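Local coordinates for RimK domain protein ATP-grasp (Sphaerobacter thermophilus, PDB 5I47) that probably binds ATP and acts as an ATP-grasp ligase of the RimK/LysX type, joining an amino-acid amine to a carboxylate at the cost of ATP, at residues F113-E116 / A117-A121; D91-A94 / L95-H98; R258-S261 / G262-V265; E228-T232 / G233-V237. All blocks are in the same frame, centred on the assembly; numbering follows the deposited sequence. Where two conformers were deposited one is given.

Contact 1 (F113-E116 / A117-A121); sequences FGEE and AIFAA
E115 and F119, one helical turn apart, make the main side-chain contact. Methylene CG of E115 meets the ring at CE2, 3.6 Å away, and carboxylate oxygen OE2 lies 3.7 Å from that same F119 CE2, so the aliphatic part and the acid end both border one ring carbon. The two side chains run at a slant, with carboxylate and ring planes 64° apart, which rules out a parallel stack. F119 has CG anti to its carbonyl carbon (chi1 -66°), and this turns the ring back along the helix, bringing CD2 to 3.2 Å from E115 O.

The same carbonyl is the acceptor for F119 N at 3.2 Å, with an N-H...O angle of 164°. It belongs to the first turn of helix 115-125, a helix of the ATP-grasp domain, with G114 as the N-cap residue. G114 O receives I118 N at 3.0 Å, and the aliphatic CG1 of I118 packs 3.3 Å from this same G114 O. The third i to i+4 bond, A120 N to E116 O, is 2.8 Å long.

Farther out, E115 and F119 rest on V155 of helix 148-160, while I118 and A121 face the four-stranded antiparallel sheet (C112 of strand 109-112, V167 and V169 of strand 167-171). On another side, E116 packs on K39 and A117 on L40, both of the second subunit.

Contact 2 (D91-A94 / L95-H98); sequences DRMA and LLRH
D91 O accepts L95 N at 3.0 Å, the first of four successive i to i+4 bonds that carry the first two turns of helix 92-101, with D91 as N-cap. Its N-H...O angle is 168°, and R97 N to M93 O is nearly as straight at 166°; the bonds from L96 N to R92 O and from H98 N to A94 O are more bent. At the start, D91 also caps the helix with its side chain. OD1 takes A94 N at 3.2 Å from above the carboxylate plane, and M93 N approaches the same oxygen in a weak, bent bond.

Among the side chains, selenomethionine M93 runs beside R97, pointing the same way. Bends at chi2 (68°) and chi3 bring its methyl CE forward along the helix, toward its C-terminal end, to 4.1 Å from R97 CB and 4.3 Å from L96 CD2. The contact is therefore made by the terminal methyl with aliphatic carbon. M93 also touches V111 of strand 109-112 and V67 of the second subunit, while P44 of that subunit packs on L96 and R97. R92 leads elsewhere, its NH1 hydrogen-bonding to S133 O.

D91 is both the first residue to leave helix 83-90 and the N-cap of helix 92-101, which makes this an Asp-capped junction between the two helices.

Contact 3 (R258-S261 / G262-V265); sequences RSLS and GRGV
R263 reaches back from CB to guanidinium over S259 and L260. Its CB lies 4.0 Å from L260 O, and CG comes within 3.7 Å of S259 O. With CG anti to the carbonyl carbon and the chain extended as far as NE, the arm runs back along 258-261; NE lies 4.1 Å from S259 O, and that oxygen faces the guanidinium, 4.0 Å from its plane and over its centre. At the tip the two nitrogens part. NH1 meets methyl CD1 of L260 at 3.3 Å, the two side chains crossing at about a right angle. NH2 lies 2.8 Å from S259 OG, but at an angle too poor for a hydrogen bond; S259 OG is hydrogen-bonded to Y209 O instead, and E194 offers NH2 a long, weak ion pair.

Beyond R263 the chain turns through G264, whose phi is positive (77°), and brings V265 back against L260. V265 CB packs on L260 CG at 3.9 Å, its two methyls spread along the leucine, while V265 O receives a CA-H...O contact from S261 CA, nearly straight at 172°. The backbone bonds here are all weak: G262 N is shared between R258 O and S259 O, while R263 N donates to L260 O and G264 N to S261 O, each three residues back.

The helix thus ends in one weak i to i+4 bond and three weak i to i+3 bonds. These are supplemented by leucine-valine packing, and the S259 carbonyl over the guanidinium may add a mild charge-dipole attraction.

Contact 4 (E228-T232 / G233-V237); sequences ERLGT and GTYAV
G231 O, just past the end of helix 216-230, turns back to the strand and accepts from Y235, the connection between them passing through G231 with positive phi (114°) and then an extended G233. Phenol oxygen OH of Y235 gives its hydrogen to G231 O at 2.7 Å, nearly along the C=O axis, with a C=O...O angle of 170°. The carbonyl oxygen stands at the ring edge, near the ring plane, and is also 3.4 Å from CE2 of Y235.

CG of Y235 lies between its backbone N and carbonyl carbon (chi1 56°), an orientation that carries the ring from the strand toward the helix end. There L230 runs antiparallel to the tyrosine side chain, and its methyl CD2 lies 3.5 Å from Y235 CZ, meeting the ring obliquely.

More of the helix and sheet surround the ring: I226 and I227 come from helix 216-230, V185 and V251 from the neighbouring strands. The backbone of Y235 pairs with V185, and T232 O is held by R82 NH2, so the connection is also tied to R82 and to strand 180-187.

A tyrosine hydroxyl here spends its hydrogen on a loop carbonyl. The bond satisfies both polar atoms in a buried helix-to-strand connection whose side-chain packing is largely apolar, and pins the ring tip to the first residue beyond the helix.

Overall arrangement
Along the chain the order is contact 2, contact 1, contact 4, contact 3, all within the RimK-like ATP-grasp region. Contacts 1 and 2 lie on the same side of the chain's centre, their own centres 19 Å apart; both pack on strand 109-112 of the four-stranded antiparallel sheet and lie at the subunit interface. Contacts 4 and 3, with centres 19 Å apart, belong to the five-stranded antiparallel sheet and the helices around it, within one subunit; no other chain of the assembly touches them. Contacts 2 and 4 meet directly: L95 CD1 lies 3.6 Å from L230 CD1, so helices 92-101 and 216-230 join the two sheet regions. Contacts 1 and 3 are farthest apart, about 43 Å between centres.

Contact 1 (F113-E116 / A117-A121)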
loop_
_atom_site.group_PDB
_atom_site.type_symbol
_atom_site.label_atom_id
_atom_site.label_comp_id
_atom_site.label_asym_id
_atom_site.label_seq_id
_atom_site.Cartn_x
_atom_site.Cartn_y
_atom_site.Cartn_z
ATOM N N PHE B 113 -2.734 -7.891 13.646
ATOM C CA PHE B 113 -1.452 -7.219 13.506
ATOM C C PHE B 113 -0.326 -7.941 14.242
ATOM O O PHE B 113 0.763 -7.378 14.399
ATOM C CB PHE B 113 -1.582 -5.764 13.970
ATOM C CG PHE B 113 -2.502 -4.940 13.099
ATOM C CD1 PHE B 113 -3.871 -4.937 13.316
ATOM C CD2 PHE B 113 -1.998 -4.197 12.042
ATOM C CE1 PHE B 113 -4.720 -4.199 12.505
ATOM C CE2 PHE B 113 -2.841 -3.454 11.229
ATOM C CZ PHE B 113 -4.204 -3.457 11.461
ATOM N N GLY B 114 -0.554 -9.180 14.669
ATOM C CA GLY B 114 0.495 -9.952 15.315
ATOM C C GLY B 114 0.082 -11.396 15.496
ATOM O O GLY B 114 -1.061 -11.777 15.234
ATOM N N GLU B 115 1.044 -12.199 15.966
ATOM C CA GLU B 115 0.825 -13.638 16.094
ATOM C C GLU B 115 -0.296 -13.948 17.080
ATOM O O GLU B 115 -1.162 -14.788 16.810
ATOM C CB GLU B 115 2.118 -14.332 16.523
ATOM C CG GLU B 115 1.902 -15.747 17.044
ATOM C CD GLU B 115 3.172 -16.388 17.569
ATOM O OE1 GLU B 115 4.247 -15.760 17.463
ATOM O OE2 GLU B 115 3.093 -17.524 18.088
ATOM N N GLU B 116 -0.287 -13.286 18.237
ATOM C CA GLU B 116 -1.323 -13.530 19.236
ATOM C C GLU B 116 -2.705 -13.195 18.688
ATOM O O GLU B 116 -3.657 -13.968 18.865
ATOM C CB GLU B 116 -1.025 -12.719 20.495
ATOM C CG GLU B 116 -2.023 -12.895 21.620
ATOM C CD GLU B 116 -1.514 -12.317 22.924
ATOM O OE1 GLU B 116 -0.278 -12.211 23.081
ATOM O OE2 GLU B 116 -2.345 -11.962 23.787
ATOM N N ALA B 117 -2.830 -12.052 18.006
ATOM C CA ALA B 117 -4.106 -11.669 17.410
ATOM C C ALA B 117 -4.580 -12.701 16.393
ATOM O O ALA B 117 -5.785 -12.964 16.286
ATOM C CB ALA B 117 -3.984 -10.300 16.753
ATOM N N ILE B 118 -3.652 -13.283 15.629
ATOM C CA ILE B 118 -4.026 -14.296 14.643
ATOM C C ILE B 118 -4.701 -15.475 15.328
ATOM O O ILE B 118 -5.766 -15.937 14.900
ATOM C CB ILE B 118 -2.797 -14.746 13.833
ATOM C CG1 ILE B 118 -2.354 -13.635 12.879
ATOM C CG2 ILE B 118 -3.095 -16.036 13.070
ATOM C CD1 ILE B 118 -1.104 -13.973 12.098
ATOM N N PHE B 119 -4.103 -15.969 16.412
ATOM C CA PHE B 119 -4.723 -17.072 17.139
ATOM C C PHE B 119 -5.972 -16.616 17.885
ATOM O O PHE B 119 -6.895 -17.414 18.087
ATOM C CB PHE B 119 -3.711 -17.709 18.093
ATOM C CG PHE B 119 -2.574 -18.402 17.391
ATOM C CD1 PHE B 119 -2.809 -19.511 16.595
ATOM C CD2 PHE B 119 -1.273 -17.947 17.527
ATOM C CE1 PHE B 119 -1.768 -20.155 15.944
ATOM C CE2 PHE B 119 -0.227 -18.585 16.878
ATOM C CZ PHE B 119 -0.478 -19.693 16.085
ATOM N N ALA B 120 -6.030 -15.345 18.284
ATOM C CA ALA B 120 -7.248 -14.824 18.896
ATOM C C ALA B 120 -8.407 -14.829 17.907
ATOM O O ALA B 120 -9.534 -15.191 18.263
ATOM C CB ALA B 120 -7.006 -13.414 19.435
ATOM N N ALA B 121 -8.149 -14.433 16.657
ATOM C CA ALA B 121 -9.191 -14.457 15.637
ATOM C C ALA B 121 -9.552 -15.882 15.236
ATOM O O ALA B 121 -10.719 -16.164 14.939
ATOM C CB ALA B 121 -8.743 -13.663 14.415
#

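Contact 2 (D91-A94 / L95-H98)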
loop_
_atom_site.group_PDB
_atom_site.type_symbol
_atom_site.label_atom_id
_atom_site.label_comp_id
_atom_site.label_asym_id
_atom_site.label_seq_id
_atom_site.Cartn_x
_atom_site.Cartn_y
_atom_site.Cartn_z
ATOM N N ASP B 91 -5.184 -4.301 -2.834
ATOM C CA ASP B 91 -5.269 -4.100 -1.390
ATOM C C ASP B 91 -6.511 -4.829 -0.884
ATOM O O ASP B 91 -7.634 -4.336 -1.035
ATOM C CB ASP B 91 -5.315 -2.607 -1.067
ATOM C CG ASP B 91 -5.156 -2.317 0.410
ATOM O OD1 ASP B 91 -5.407 -3.216 1.237
ATOM O OD2 ASP B 91 -4.780 -1.175 0.745
ATOM N N ARG B 92 -6.306 -6.001 -0.277
ATOM C CA ARG B 92 -7.430 -6.754 0.267
ATOM C C ARG B 92 -8.143 -5.982 1.367
ATOM O O ARG B 92 -9.359 -6.127 1.538
ATOM C CB ARG B 92 -6.953 -8.111 0.789
ATOM C CG ARG B 92 -6.370 -9.016 -0.296
ATOM C CD ARG B 92 -6.295 -10.479 0.137
ATOM N NE ARG B 92 -5.734 -11.312 -0.922
ATOM C CZ ARG B 92 -4.479 -11.746 -0.945
ATOM N NH1 ARG B 92 -3.654 -11.451 0.047
ATOM N NH2 ARG B 92 -4.053 -12.486 -1.958
HETATM N N MSE B 93 -7.418 -5.156 2.113
HETATM C CA MSE B 93 -8.012 -4.387 3.197
HETATM C C MSE B 93 -8.940 -3.300 2.662
HETATM O O MSE B 93 -10.060 -3.128 3.151
HETATM C CB MSE B 93 -6.923 -3.762 4.068
HETATM C CG MSE B 93 -7.460 -2.909 5.199
HETATM SE SE MSE B 93 -8.392 -3.968 6.551
HETATM C CE MSE B 93 -10.222 -3.311 6.314
ATOM N N ALA B 94 -8.468 -2.559 1.656
ATOM C CA ALA B 94 -9.298 -1.503 1.081
ATOM C C ALA B 94 -10.508 -2.088 0.364
ATOM O O ALA B 94 -11.613 -1.539 0.453
ATOM C CB ALA B 94 -8.472 -0.636 0.130
ATOM N N LEU B 95 -10.318 -3.205 -0.345
ATOM C CA LEU B 95 -11.443 -3.883 -0.984
ATOM C C LEU B 95 -12.442 -4.377 0.050
ATOM O O LEU B 95 -13.658 -4.245 -0.135
ATOM C CB LEU B 95 -10.939 -5.048 -1.830
ATOM C CG LEU B 95 -12.009 -5.910 -2.505
ATOM C CD1 LEU B 95 -12.828 -5.091 -3.493
ATOM C CD2 LEU B 95 -11.369 -7.106 -3.197
ATOM N N LEU B 96 -11.944 -4.936 1.156
ATOM C CA LEU B 96 -12.824 -5.440 2.204
ATOM C C LEU B 96 -13.680 -4.323 2.792
ATOM O O LEU B 96 -14.896 -4.477 2.953
ATOM C CB LEU B 96 -11.998 -6.120 3.295
ATOM C CG LEU B 96 -12.766 -6.578 4.535
ATOM C CD1 LEU B 96 -13.866 -7.565 4.145
ATOM C CD2 LEU B 96 -11.810 -7.191 5.558
ATOM N N ARG B 97 -13.066 -3.187 3.126
ATOM C CA ARG B 97 -13.853 -2.095 3.686
ATOM C C ARG B 97 -14.824 -1.524 2.659
ATOM O O ARG B 97 -15.928 -1.103 3.021
ATOM C CB ARG B 97 -12.930 -1.003 4.233
ATOM C CG ARG B 97 -13.648 0.161 4.937
ATOM C CD ARG B 97 -14.560 -0.296 6.086
ATOM N NE ARG B 97 -15.122 0.839 6.819
ATOM C CZ ARG B 97 -16.127 0.751 7.687
ATOM N NH1 ARG B 97 -16.575 1.839 8.306
ATOM N NH2 ARG B 97 -16.695 -0.421 7.930
ATOM N N HIS B 98 -14.445 -1.528 1.377
ATOM C CA HIS B 98 -15.331 -1.007 0.341
ATOM C C HIS B 98 -16.557 -1.890 0.155
ATOM O O HIS B 98 -17.677 -1.383 0.017
ATOM C CB HIS B 98 -14.562 -0.874 -0.974
ATOM C CG HIS B 98 -15.202 0.055 -1.957
ATOM N ND1 HIS B 98 -16.220 -0.338 -2.800
ATOM C CD2 HIS B 98 -14.968 1.361 -2.231
ATOM C CE1 HIS B 98 -16.585 0.686 -3.551
ATOM N NE2 HIS B 98 -15.841 1.729 -3.226
#

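Contact 3 (R258-S261 / G262-V265)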
loop_
_atom_site.group_PDB
_atom_site.type_symbol
_atom_site.label_atom_id
_atom_site.label_comp_id
_atom_site.label_asym_id
_atom_site.label_seq_id
_atom_site.Cartn_x
_atom_site.Cartn_y
_atom_site.Cartn_z
ATOM N N ARG B 258 -9.372 -16.525 -21.632
ATOM C CA ARG B 258 -9.220 -17.505 -22.703
ATOM C C ARG B 258 -10.477 -18.352 -22.857
ATOM O O ARG B 258 -11.045 -18.454 -23.950
ATOM C CB ARG B 258 -8.013 -18.396 -22.405
ATOM C CG ARG B 258 -7.185 -18.805 -23.603
ATOM C CD ARG B 258 -6.067 -19.741 -23.169
ATOM N NE ARG B 258 -5.276 -19.180 -22.076
ATOM C CZ ARG B 258 -4.006 -18.801 -22.184
ATOM N NH1 ARG B 258 -3.365 -18.931 -23.335
ATOM N NH2 ARG B 258 -3.371 -18.301 -21.134
ATOM N N SER B 259 -10.922 -18.970 -21.758
ATOM C CA SER B 259 -12.064 -19.876 -21.811
ATOM C C SER B 259 -13.326 -19.162 -22.278
ATOM O O SER B 259 -14.095 -19.707 -23.079
ATOM C CB SER B 259 -12.287 -20.506 -20.435
ATOM O OG SER B 259 -13.534 -21.178 -20.375
ATOM N N LEU B 260 -13.559 -17.943 -21.788
ATOM C CA LEU B 260 -14.785 -17.234 -22.141
ATOM C C LEU B 260 -14.778 -16.813 -23.606
ATOM O O LEU B 260 -15.814 -16.873 -24.276
ATOM C CB LEU B 260 -14.975 -16.025 -21.226
ATOM C CG LEU B 260 -16.382 -15.426 -21.226
ATOM C CD1 LEU B 260 -17.407 -16.470 -20.809
ATOM C CD2 LEU B 260 -16.458 -14.205 -20.319
ATOM N N SER B 261 -13.622 -16.388 -24.123
ATOM C CA SER B 261 -13.500 -16.106 -25.549
ATOM C C SER B 261 -13.737 -17.346 -26.398
ATOM O O SER B 261 -14.157 -17.226 -27.555
ATOM C CB SER B 261 -12.121 -15.527 -25.863
ATOM O OG SER B 261 -12.086 -14.131 -25.638
ATOM N N GLY B 262 -13.481 -18.533 -25.845
ATOM C CA GLY B 262 -13.711 -19.754 -26.596
ATOM C C GLY B 262 -15.174 -19.976 -26.925
ATOM O O GLY B 262 -15.506 -20.502 -27.990
ATOM N N ARG B 263 -16.071 -19.577 -26.023
ATOM C CA ARG B 263 -17.501 -19.761 -26.236
ATOM C C ARG B 263 -18.136 -18.596 -26.985
ATOM O O ARG B 263 -19.316 -18.286 -26.769
ATOM C CB ARG B 263 -18.205 -19.996 -24.901
ATOM C CG ARG B 263 -17.477 -20.980 -24.012
ATOM C CD ARG B 263 -18.264 -21.284 -22.756
ATOM N NE ARG B 263 -17.377 -21.690 -21.671
ATOM C CZ ARG B 263 -17.091 -20.930 -20.620
ATOM N NH1 ARG B 263 -17.640 -19.729 -20.502
ATOM N NH2 ARG B 263 -16.261 -21.371 -19.686
ATOM N N GLY B 264 -17.379 -17.935 -27.862
ATOM C CA GLY B 264 -17.912 -16.889 -28.707
ATOM C C GLY B 264 -18.147 -15.558 -28.033
ATOM O O GLY B 264 -18.547 -14.605 -28.714
ATOM N N VAL B 265 -17.924 -15.452 -26.724
ATOM C CA VAL B 265 -18.056 -14.167 -26.048
ATOM C C VAL B 265 -16.873 -13.293 -26.439
ATOM O O VAL B 265 -15.716 -13.626 -26.159
ATOM C CB VAL B 265 -18.136 -14.351 -24.529
ATOM C CG1 VAL B 265 -18.335 -13.006 -23.844
ATOM C CG2 VAL B 265 -19.260 -15.312 -24.169
#

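Contact 4 (E228-T232 / G233-V237)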
loop_
_atom_site.group_PDB
_atom_site.type_symbol
_atom_site.label_atom_id
_atom_site.label_comp_id
_atom_site.label_asym_id
_atom_site.label_seq_id
_atom_site.Cartn_x
_atom_site.Cartn_y
_atom_site.Cartn_z
ATOM N N GLU B 228 -21.790 -1.295 -10.106
ATOM C CA GLU B 228 -22.366 -0.008 -9.720
ATOM C C GLU B 228 -21.583 0.644 -8.589
ATOM O O GLU B 228 -21.372 1.863 -8.596
ATOM C CB GLU B 228 -23.827 -0.191 -9.306
ATOM C CG GLU B 228 -24.838 -0.036 -10.428
ATOM C CD GLU B 228 -24.882 1.378 -10.971
ATOM O OE1 GLU B 228 -24.368 1.596 -12.094
ATOM O OE2 GLU B 228 -25.415 2.272 -10.268
ATOM N N ARG B 229 -21.146 -0.146 -7.607
ATOM C CA ARG B 229 -20.502 0.374 -6.406
ATOM C C ARG B 229 -18.982 0.373 -6.490
ATOM O O ARG B 229 -18.343 1.351 -6.092
ATOM C CB ARG B 229 -20.947 -0.436 -5.185
ATOM C CG ARG B 229 -22.435 -0.356 -4.907
ATOM C CD ARG B 229 -22.856 1.058 -4.516
ATOM N NE ARG B 229 -24.311 1.192 -4.491
ATOM C CZ ARG B 229 -25.025 1.761 -5.457
ATOM N NH1 ARG B 229 -24.418 2.268 -6.522
ATOM N NH2 ARG B 229 -26.346 1.827 -5.358
ATOM N N LEU B 230 -18.389 -0.705 -7.005
ATOM C CA LEU B 230 -16.939 -0.788 -7.132
ATOM C C LEU B 230 -16.431 -0.087 -8.388
ATOM O O LEU B 230 -15.302 0.413 -8.393
ATOM C CB LEU B 230 -16.508 -2.254 -7.122
ATOM C CG LEU B 230 -15.030 -2.622 -7.208
ATOM C CD1 LEU B 230 -14.745 -3.803 -6.301
ATOM C CD2 LEU B 230 -14.643 -2.942 -8.640
ATOM N N GLY B 231 -17.224 -0.042 -9.446
ATOM C CA GLY B 231 -16.859 0.673 -10.648
ATOM C C GLY B 231 -16.651 -0.260 -11.833
ATOM O O GLY B 231 -16.520 -1.480 -11.695
ATOM N N THR B 232 -16.626 0.340 -13.017
ATOM C CA THR B 232 -16.348 -0.387 -14.243
ATOM C C THR B 232 -14.859 -0.718 -14.340
ATOM O O THR B 232 -14.007 -0.056 -13.743
ATOM C CB THR B 232 -16.780 0.433 -15.458
ATOM O OG1 THR B 232 -16.091 1.691 -15.458
ATOM C CG2 THR B 232 -18.284 0.682 -15.426
ATOM N N GLY B 233 -14.554 -1.748 -15.115
ATOM C CA GLY B 233 -13.180 -2.144 -15.332
ATOM C C GLY B 233 -13.110 -3.543 -15.908
ATOM O O GLY B 233 -14.123 -4.161 -16.239
ATOM N N THR B 234 -11.880 -4.031 -16.021
ATOM C CA THR B 234 -11.605 -5.383 -16.500
ATOM C C THR B 234 -11.125 -6.199 -15.305
ATOM O O THR B 234 -9.952 -6.130 -14.929
ATOM C CB THR B 234 -10.577 -5.364 -17.629
ATOM O OG1 THR B 234 -9.453 -4.566 -17.242
ATOM C CG2 THR B 234 -11.185 -4.771 -18.883
ATOM N N TYR B 235 -12.035 -6.963 -14.700
ATOM C CA TYR B 235 -11.700 -7.711 -13.497
ATOM C C TYR B 235 -12.614 -8.921 -13.365
ATOM O O TYR B 235 -13.592 -9.073 -14.099
ATOM C CB TYR B 235 -11.774 -6.825 -12.242
ATOM C CG TYR B 235 -13.091 -6.110 -11.981
ATOM C CD1 TYR B 235 -14.153 -6.761 -11.360
ATOM C CD2 TYR B 235 -13.253 -4.768 -12.314
ATOM C CE1 TYR B 235 -15.348 -6.102 -11.102
ATOM C CE2 TYR B 235 -14.440 -4.103 -12.060
ATOM C CZ TYR B 235 -15.486 -4.774 -11.454
ATOM O OH TYR B 235 -16.671 -4.109 -11.198
ATOM N N ALA B 236 -12.281 -9.786 -12.408
ATOM C CA ALA B 236 -13.012 -11.019 -12.156
ATOM C C ALA B 236 -13.273 -11.162 -10.664
ATOM O O ALA B 236 -12.333 -11.137 -9.864
ATOM C CB ALA B 236 -12.232 -12.228 -12.671
ATOM N N VAL B 237 -14.541 -11.315 -10.290
ATOM C CA VAL B 237 -14.948 -11.438 -8.894
ATOM C C VAL B 237 -15.043 -12.919 -8.544
ATOM O O VAL B 237 -15.844 -13.655 -9.136
ATOM C CB VAL B 237 -16.286 -10.727 -8.634
ATOM C CG1 VAL B 237 -16.585 -10.676 -7.146
ATOM C CG2 VAL B 237 -16.282 -9.328 -9.230
#